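Local coordinates for HydG protein (PDB 4RTB) that helps mature [FeFe]-hydrogenase as a radical SAM lyase that makes CO and cyanide, working with S-adenosylmethionine and an iron-sulfur cluster, at residues E75-L80 against F306-A311; R85-E90 against L312-L317. All blocks are in the same frame, centred on the assembly; numbering follows the deposited sequence.

Contact 1: E75-L80 against F306-A311; sequences ELDQIL and FKKIVA
K308 and L80 carry most of the meeting between helix 74-91 and helix 303-316, and they illustrate how a lysine can serve a buried interface with its chain and its charge at once. The segment axes stay 10.9 Å apart at a 47° crossing, so long side chains do the bridging. K308 has an extended chain beyond CG, which runs past L80 at about a right angle: CD2 of L80 lies 3.7 Å from CG of K308. L80 reaches in because its CG is anti to the backbone N (chi1 168°), and its CG also rests 4.1 Å from CB of A311. F81, one residue beyond L80, touches K308 and A311 and extends the packing there.

Further along the lysine, the carboxylate of D77 comes against the end of the chain. OD1 of D77 is 3.4 Å from NZ of K308, a salt bridge that must be read with caution because the place of NZ is less sure. With the same caution, NZ of K308 appears to pair with D72 and to donate to the carbonyls of A68 and N71. If so, several acceptors surround the buried ammonium and would probably stabilise its charge. Separately, OD2 of D77 is hydrogen-bonded to H304, about one turn earlier on the helix of K308.

This apolar and ionic strip is the close part of the contact. The solvent side is looser: Q78 is exposed and does not meet the opposite segment. Helix 43-56 backs E75, L76 and I79 on one partner, and helix 330-339 packs on F306, K307 and V310 of the other, which leads into strand 321-324 of the parallel sheet.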
ATOM      1  N   GLU A  75     -14.201  -4.100 -24.734  1.00 96.59           N
ATOM      2  CA  GLU A  75     -13.583  -2.856 -25.180  1.00 97.31           C
ATOM      3  C   GLU A  75     -13.179  -1.988 -23.996  1.00 99.38           C
ATOM      4  O   GLU A  75     -12.024  -1.573 -23.885  1.00101.71           O
ATOM      5  CB  GLU A  75     -14.534  -2.079 -26.096  1.00 97.20           C
ATOM      6  N   LEU A  76     -14.139  -1.738 -23.108  1.00 99.59           N
ATOM      7  CA  LEU A  76     -13.934  -0.889 -21.938  1.00 91.47           C
ATOM      8  C   LEU A  76     -12.779  -1.371 -21.062  1.00 87.80           C
ATOM      9  O   LEU A  76     -11.915  -0.586 -20.673  1.00 82.46           O
ATOM     10  CB  LEU A  76     -15.218  -0.822 -21.110  1.00 89.23           C
ATOM     11  CG  LEU A  76     -15.176   0.025 -19.839  1.00 89.65           C
ATOM     12  CD1 LEU A  76     -15.010   1.498 -20.180  1.00 86.08           C
ATOM     13  CD2 LEU A  76     -16.430  -0.206 -19.008  1.00 93.65           C
ATOM     14  N   ASP A  77     -12.765  -2.665 -20.760  1.00 93.34           N
ATOM     15  CA  ASP A  77     -11.734  -3.238 -19.902  1.00100.17           C
ATOM     16  C   ASP A  77     -10.361  -3.186 -20.566  1.00102.78           C
ATOM     17  O   ASP A  77      -9.369  -2.833 -19.925  1.00102.49           O
ATOM     18  CB  ASP A  77     -12.093  -4.679 -19.528  1.00106.59           C
ATOM     19  CG  ASP A  77     -13.405  -4.771 -18.772  1.00112.41           C
ATOM     20  OD1 ASP A  77     -14.140  -3.761 -18.731  1.00114.23           O
ATOM     21  OD2 ASP A  77     -13.711  -5.854 -18.232  1.00114.43           O
ATOM     22  N   GLN A  78     -10.310  -3.532 -21.851  1.00104.40           N
ATOM     23  CA  GLN A  78      -9.053  -3.513 -22.597  1.00105.92           C
ATOM     24  C   GLN A  78      -8.446  -2.109 -22.697  1.00 96.04           C
ATOM     25  O   GLN A  78      -7.240  -1.934 -22.488  1.00 95.26           O
ATOM     26  CB  GLN A  78      -9.257  -4.093 -23.999  1.00118.62           C
ATOM     27  CG  GLN A  78      -8.878  -5.566 -24.145  1.00125.86           C
ATOM     28  CD  GLN A  78      -9.920  -6.521 -23.586  1.00132.20           C
ATOM     29  OE1 GLN A  78     -10.370  -6.379 -22.449  1.00137.17           O
ATOM     30  NE2 GLN A  78     -10.307  -7.506 -24.389  1.00130.39           N
ATOM     31  N   ILE A  79      -9.272  -1.112 -23.012  1.00 87.96           N
ATOM     32  CA  ILE A  79      -8.771   0.257 -23.131  1.00 86.81           C
ATOM     33  C   ILE A  79      -8.414   0.823 -21.751  1.00 86.74           C
ATOM     34  O   ILE A  79      -7.447   1.582 -21.612  1.00 86.25           O
ATOM     35  CB  ILE A  79      -9.793   1.187 -23.849  1.00 94.63           C
ATOM     36  CG1 ILE A  79      -9.199   2.581 -24.078  1.00 92.32           C
ATOM     37  CG2 ILE A  79     -11.097   1.292 -23.071  1.00 97.77           C
ATOM     38  CD1 ILE A  79      -7.973   2.598 -24.965  1.00 85.46           C
ATOM     39  N   LEU A  80      -9.179   0.433 -20.735  1.00 82.95           N
ATOM     40  CA  LEU A  80      -8.889   0.833 -19.363  1.00 75.33           C
ATOM     41  C   LEU A  80      -7.514   0.332 -18.941  1.00 76.23           C
ATOM     42  O   LEU A  80      -6.675   1.108 -18.476  1.00 81.11           O
ATOM     43  CB  LEU A  80      -9.961   0.303 -18.408  1.00 75.71           C
ATOM     44  CG  LEU A  80      -9.692   0.375 -16.902  1.00 77.75           C
ATOM     45  CD1 LEU A  80      -9.587   1.814 -16.424  1.00 76.74           C
ATOM     46  CD2 LEU A  80     -10.777  -0.371 -16.137  1.00 72.14           C
ATOM     47  N   PHE A 306     -10.578  -6.654  -9.454  1.00 73.52           N
ATOM     48  CA  PHE A 306      -9.418  -6.165  -8.712  1.00 70.49           C
ATOM     49  C   PHE A 306      -8.475  -5.376  -9.622  1.00 74.99           C
ATOM     50  O   PHE A 306      -8.096  -4.231  -9.318  1.00 72.41           O
ATOM     51  CB  PHE A 306      -8.670  -7.333  -8.069  1.00 68.18           C
ATOM     52  CG  PHE A 306      -7.802  -6.936  -6.914  1.00 71.10           C
ATOM     53  CD1 PHE A 306      -8.177  -5.901  -6.073  1.00 78.97           C
ATOM     54  CD2 PHE A 306      -6.609  -7.596  -6.667  1.00 67.57           C
ATOM     55  CE1 PHE A 306      -7.381  -5.534  -5.004  1.00 78.34           C
ATOM     56  CE2 PHE A 306      -5.807  -7.233  -5.604  1.00 72.65           C
ATOM     57  CZ  PHE A 306      -6.193  -6.199  -4.769  1.00 80.05           C
ATOM     58  N   LYS A 307      -8.106  -6.001 -10.740  1.00 82.00           N
ATOM     59  CA  LYS A 307      -7.277  -5.353 -11.751  1.00 79.59           C
ATOM     60  C   LYS A 307      -7.922  -4.037 -12.180  1.00 75.48           C
ATOM     61  O   LYS A 307      -7.233  -3.035 -12.396  1.00 62.70           O
ATOM     62  CB  LYS A 307      -7.069  -6.282 -12.951  1.00 80.45           C
ATOM     63  CG  LYS A 307      -6.237  -7.523 -12.629  1.00 82.65           C
ATOM     64  CD  LYS A 307      -6.702  -8.762 -13.398  1.00 86.18           C
ATOM     65  CE  LYS A 307      -6.311  -8.724 -14.868  1.00 85.51           C
ATOM     66  NZ  LYS A 307      -6.649 -10.007 -15.556  1.00 91.24           N
ATOM     67  N   LYS A 308      -9.249  -4.038 -12.271  1.00 69.38           N
ATOM     68  CA  LYS A 308      -9.995  -2.815 -12.551  1.00 74.11           C
ATOM     69  C   LYS A 308      -9.814  -1.748 -11.470  1.00 77.90           C
ATOM     70  O   LYS A 308      -9.726  -0.558 -11.785  1.00 77.23           O
ATOM     71  CB  LYS A 308     -11.482  -3.122 -12.715  1.00 82.23           C
ATOM     72  CG  LYS A 308     -11.937  -3.242 -14.149  1.00 88.93           C
ATOM     73  CD  LYS A 308     -13.445  -3.345 -14.211  1.00 90.91           C
ATOM     74  CE  LYS A 308     -13.946  -3.141 -15.621  1.00 93.58           C
ATOM     75  NZ  LYS A 308     -15.425  -3.259 -15.676  1.00 96.78           N
ATOM     76  N   ILE A 309      -9.769  -2.161 -10.203  1.00 75.24           N
ATOM     77  CA  ILE A 309      -9.596  -1.191  -9.126  1.00 74.01           C
ATOM     78  C   ILE A 309      -8.214  -0.566  -9.205  1.00 75.54           C
ATOM     79  O   ILE A 309      -8.090   0.654  -9.154  1.00 77.69           O
ATOM     80  CB  ILE A 309      -9.766  -1.788  -7.709  1.00 76.37           C
ATOM     81  CG1 ILE A 309     -10.809  -2.898  -7.678  1.00 78.20           C
ATOM     82  CG2 ILE A 309     -10.164  -0.694  -6.730  1.00 75.50           C
ATOM     83  CD1 ILE A 309     -10.947  -3.551  -6.318  1.00 76.04           C
ATOM     84  N   VAL A 310      -7.174  -1.389  -9.331  1.00 74.99           N
ATOM     85  CA  VAL A 310      -5.819  -0.832  -9.358  1.00 75.02           C
ATOM     86  C   VAL A 310      -5.601   0.001 -10.623  1.00 76.37           C
ATOM     87  O   VAL A 310      -4.823   0.964 -10.619  1.00 72.91           O
ATOM     88  CB  VAL A 310      -4.724  -1.932  -9.256  1.00 72.57           C
ATOM     89  CG1 VAL A 310      -5.228  -3.113  -8.442  1.00 70.03           C
ATOM     90  CG2 VAL A 310      -4.250  -2.387 -10.631  1.00 80.39           C
ATOM     91  N   ALA A 311      -6.309  -0.351 -11.694  1.00 76.67           N
ATOM     92  CA  ALA A 311      -6.207   0.385 -12.947  1.00 74.53           C
ATOM     93  C   ALA A 311      -6.835   1.759 -12.795  1.00 74.03           C
ATOM     94  O   ALA A 311      -6.203   2.777 -13.081  1.00 74.44           O
ATOM     95  CB  ALA A 311      -6.871  -0.381 -14.076  1.00 78.74           C
TER

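Contact 2: R85-E90 against L312-L317; sequences RKVKEE and LLRIML
V87 and I315 bring their CA atoms within 6.5 Å, where the axes of segments 85-90 and 312-317 approach to 9.0 Å and cross at 54°. Helix 303-316 is the crossover of a beta-alpha-beta unit, between parallel strands 281-283 and 321-324 of the radical SAM enzyme's curved sheet; helix 74-91 comes ahead of strand 95-105 and lies over the end of that crossover.

R314 supplies most of the surface that V87 and K88 meet. Its CG, anti to the backbone N (chi1 171°), starts toward V87, and bends at chi2 and chi3 then fold the chain back. K88 meets the bend with its own root: CB of K88 is 3.7 Å from CD of R314. V87 sends CG1 to 3.7 Å from the carbonyl O of R314 and 3.9 Å from CG of R314, and the same methyl stands at the edge of the guanidinium, near its plane.

The polar ends look elsewhere. NZ of K88 donates to the carbonyl of V337, and NH1 of R314 makes a weak bond to that of G340, so two like charges 5.9 Å apart, from K88 NZ to R314 NH1, are each turned to a carbonyl near the end of helix 330-339. The place of NH2 is less sure, so its weak bonds to the carbonyls of L317 and P318 are doubtful. With R314 cut back to an alanine, V87 and K88 would probably face a gap and the G340 carbonyl would lose this weak donor. On the remaining flank the fit is slacker, with CG2 of V87 standing 4.5 Å from CG1 of I315.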
ATOM      1  N   ARG A  85      -1.618   0.848 -17.830  1.00 83.65           N
ATOM      2  CA  ARG A  85      -0.228   0.473 -18.079  1.00 81.70           C
ATOM      3  C   ARG A  85       0.555   1.654 -18.639  1.00 69.34           C
ATOM      4  O   ARG A  85       1.726   1.857 -18.291  1.00 68.88           O
ATOM      5  CB  ARG A  85      -0.141  -0.718 -19.043  1.00 82.27           C
ATOM      6  CG  ARG A  85      -0.885  -1.970 -18.583  1.00 86.19           C
ATOM      7  CD  ARG A  85      -0.579  -3.184 -19.464  1.00 95.24           C
ATOM      8  NE  ARG A  85      -1.231  -4.389 -18.950  1.00103.24           N
ATOM      9  CZ  ARG A  85      -1.997  -5.202 -19.670  1.00105.21           C
ATOM     10  NH1 ARG A  85      -2.210  -4.957 -20.957  1.00 99.73           N
ATOM     11  NH2 ARG A  85      -2.547  -6.268 -19.103  1.00108.71           N
ATOM     12  N   LYS A  86      -0.092   2.434 -19.502  1.00 77.96           N
ATOM     13  CA  LYS A  86       0.586   3.575 -20.105  1.00 83.05           C
ATOM     14  C   LYS A  86       0.962   4.605 -19.043  1.00 76.29           C
ATOM     15  O   LYS A  86       2.082   5.117 -19.031  1.00 73.70           O
ATOM     16  CB  LYS A  86      -0.279   4.221 -21.188  1.00 90.10           C
ATOM     17  CG  LYS A  86       0.515   5.082 -22.154  1.00 97.99           C
ATOM     18  CD  LYS A  86       0.208   4.720 -23.597  0.07105.44           C
ATOM     19  CE  LYS A  86      -1.020   5.456 -24.094  1.00109.33           C
ATOM     20  NZ  LYS A  86      -0.768   6.920 -24.193  1.00111.16           N
ATOM     21  N   VAL A  87       0.023   4.887 -18.146  1.00 75.63           N
ATOM     22  CA  VAL A  87       0.234   5.841 -17.060  1.00 78.07           C
ATOM     23  C   VAL A  87       1.303   5.374 -16.070  1.00 76.75           C
ATOM     24  O   VAL A  87       2.212   6.140 -15.701  1.00 67.14           O
ATOM     25  CB  VAL A  87      -1.084   6.095 -16.303  1.00 83.68           C
ATOM     26  CG1 VAL A  87      -0.834   6.885 -15.030  1.00 66.96           C
ATOM     27  CG2 VAL A  87      -2.082   6.810 -17.204  1.00 85.91           C
ATOM     28  N   LYS A  88       1.191   4.117 -15.645  1.00 66.62           N
ATOM     29  CA  LYS A  88       2.157   3.538 -14.720  1.00 65.34           C
ATOM     30  C   LYS A  88       3.556   3.595 -15.318  1.00 81.23           C
ATOM     31  O   LYS A  88       4.524   3.896 -14.616  1.00 65.08           O
ATOM     32  CB  LYS A  88       1.781   2.095 -14.369  1.00 68.07           C
ATOM     33  CG  LYS A  88       2.534   1.527 -13.165  1.00 76.20           C
ATOM     34  CD  LYS A  88       3.817   0.816 -13.576  1.00 83.19           C
ATOM     35  CE  LYS A  88       4.762   0.650 -12.395  1.00 83.33           C
ATOM     36  NZ  LYS A  88       4.132  -0.086 -11.268  1.00 80.05           N
ATOM     37  N   GLU A  89       3.659   3.311 -16.614  1.00 85.07           N
ATOM     38  CA  GLU A  89       4.941   3.395 -17.308  1.00 86.43           C
ATOM     39  C   GLU A  89       5.448   4.834 -17.382  1.00 81.77           C
ATOM     40  O   GLU A  89       6.635   5.091 -17.183  1.00 77.76           O
ATOM     41  CB  GLU A  89       4.826   2.807 -18.717  1.00101.57           C
ATOM     42  CG  GLU A  89       5.425   1.416 -18.876  1.00108.47           C
ATOM     43  N   GLU A  90       4.540   5.766 -17.662  1.00 84.54           N
ATOM     44  CA  GLU A  90       4.905   7.167 -17.845  1.00 87.10           C
ATOM     45  C   GLU A  90       5.435   7.811 -16.567  1.00 87.52           C
ATOM     46  O   GLU A  90       6.361   8.622 -16.621  1.00 88.10           O
ATOM     47  CB  GLU A  90       3.708   7.964 -18.375  1.00 91.30           C
ATOM     48  CG  GLU A  90       3.710   8.151 -19.887  1.00106.25           C
ATOM     49  CD  GLU A  90       2.318   8.357 -20.461  1.00114.79           C
ATOM     50  OE1 GLU A  90       1.365   8.529 -19.672  1.00117.03           O
ATOM     51  OE2 GLU A  90       2.179   8.340 -21.702  1.00117.84           O
ATOM     52  N   LEU A 312      -8.084   1.774 -12.340  1.00 75.50           N
ATOM     53  CA  LEU A 312      -8.812   3.015 -12.122  1.00 73.17           C
ATOM     54  C   LEU A 312      -8.111   3.921 -11.117  1.00 74.44           C
ATOM     55  O   LEU A 312      -8.063   5.129 -11.294  1.00 73.97           O
ATOM     56  CB  LEU A 312     -10.233   2.715 -11.655  1.00 68.29           C
ATOM     57  CG  LEU A 312     -11.193   2.380 -12.793  1.00 64.64           C
ATOM     58  CD1 LEU A 312     -12.431   1.696 -12.261  1.00 65.64           C
ATOM     59  CD2 LEU A 312     -11.561   3.650 -13.543  1.00 65.42           C
ATOM     60  N   LEU A 313      -7.565   3.330 -10.063  1.00 68.97           N
ATOM     61  CA  LEU A 313      -6.811   4.090  -9.079  1.00 69.56           C
ATOM     62  C   LEU A 313      -5.553   4.688  -9.696  1.00 75.67           C
ATOM     63  O   LEU A 313      -5.227   5.849  -9.445  1.00 59.69           O
ATOM     64  CB  LEU A 313      -6.451   3.209  -7.884  1.00 68.63           C
ATOM     65  CG  LEU A 313      -7.492   3.176  -6.765  1.00 67.90           C
ATOM     66  CD1 LEU A 313      -7.597   1.783  -6.187  1.00 64.26           C
ATOM     67  CD2 LEU A 313      -7.132   4.178  -5.679  1.00 68.00           C
ATOM     68  N   ARG A 314      -4.852   3.901 -10.508  1.00 79.25           N
ATOM     69  CA  ARG A 314      -3.655   4.405 -11.171  1.00 77.77           C
ATOM     70  C   ARG A 314      -3.973   5.556 -12.128  1.00 79.44           C
ATOM     71  O   ARG A 314      -3.236   6.543 -12.186  1.00 78.01           O
ATOM     72  CB  ARG A 314      -2.937   3.285 -11.930  1.00 73.20           C
ATOM     73  CG  ARG A 314      -1.794   3.762 -12.828  1.00 60.10           C
ATOM     74  CD  ARG A 314      -0.476   3.976 -12.077  1.00 90.50           C
ATOM     75  NE  ARG A 314      -0.541   5.044 -11.083  1.00 90.47           N
ATOM     76  CZ  ARG A 314      -0.322   4.870  -9.785  1.00 85.71           C
ATOM     77  NH1 ARG A 314      -0.012   3.669  -9.318  1.00 83.26           N
ATOM     78  NH2 ARG A 314      -0.406   5.898  -8.954  1.00 87.05           N
ATOM     79  N   ILE A 315      -5.073   5.438 -12.865  1.00 79.05           N
ATOM     80  CA  ILE A 315      -5.408   6.444 -13.867  1.00 76.96           C
ATOM     81  C   ILE A 315      -6.035   7.689 -13.227  1.00 77.92           C
ATOM     82  O   ILE A 315      -5.922   8.789 -13.765  1.00 77.53           O
ATOM     83  CB  ILE A 315      -6.349   5.854 -14.965  1.00 87.61           C
ATOM     84  CG1 ILE A 315      -6.442   6.788 -16.178  1.00 96.61           C
ATOM     85  CG2 ILE A 315      -7.723   5.531 -14.403  1.00 83.31           C
ATOM     86  CD1 ILE A 315      -7.688   7.666 -16.212  1.00 98.22           C
ATOM     87  N   MET A 316      -6.660   7.523 -12.065  1.00 81.96           N
ATOM     88  CA  MET A 316      -7.297   8.649 -11.384  1.00 79.96           C
ATOM     89  C   MET A 316      -6.324   9.435 -10.510  1.00 82.41           C
ATOM     90  O   MET A 316      -6.357  10.665 -10.490  1.00 85.19           O
ATOM     91  CB  MET A 316      -8.485   8.170 -10.542  1.00 75.70           C
ATOM     92  CG  MET A 316      -9.706   7.711 -11.345  1.00 72.94           C
ATOM     93  SD  MET A 316     -10.787   9.027 -11.944  1.00100.61           S
ATOM     94  CE  MET A 316      -9.843   9.674 -13.317  1.00 90.41           C
ATOM     95  N   LEU A 317      -5.460   8.727  -9.791  1.00 77.38           N
ATOM     96  CA  LEU A 317      -4.432   9.371  -8.977  1.00 77.03           C
ATOM     97  C   LEU A 317      -3.052   8.929  -9.442  1.00 80.12           C
ATOM     98  O   LEU A 317      -2.414   8.096  -8.799  1.00 77.82           O
ATOM     99  CB  LEU A 317      -4.630   9.037  -7.503  1.00 77.15           C
ATOM    100  CG  LEU A 317      -6.051   9.240  -6.983  1.00 71.96           C
ATOM    101  CD1 LEU A 317      -6.340   8.269  -5.854  1.00 62.42           C
ATOM    102  CD2 LEU A 317      -6.256  10.679  -6.531  1.00 69.72           C
TER

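In the fold
Contacts 1 and 2 are successive stations of one helix pair, 74-91 on 303-316, met in the same order along both helices; their centres are about 11 Å apart. The two helices draw closer from the first to the second, and the bridge changes from a long lysine to the bent chain of an arginine. The two are joined directly, CD1 of L80 in contact 1 lying 3.9 Å from CD2 of L312 in contact 2. L312 also touches A68 and F69 on helix 62-70, the helix toward which the ammonium of K308 points. Both contacts lie away from the S-adenosylmethionine and iron-sulfur sites, joining the N-terminal helices to the outside of the barrel-like sheet.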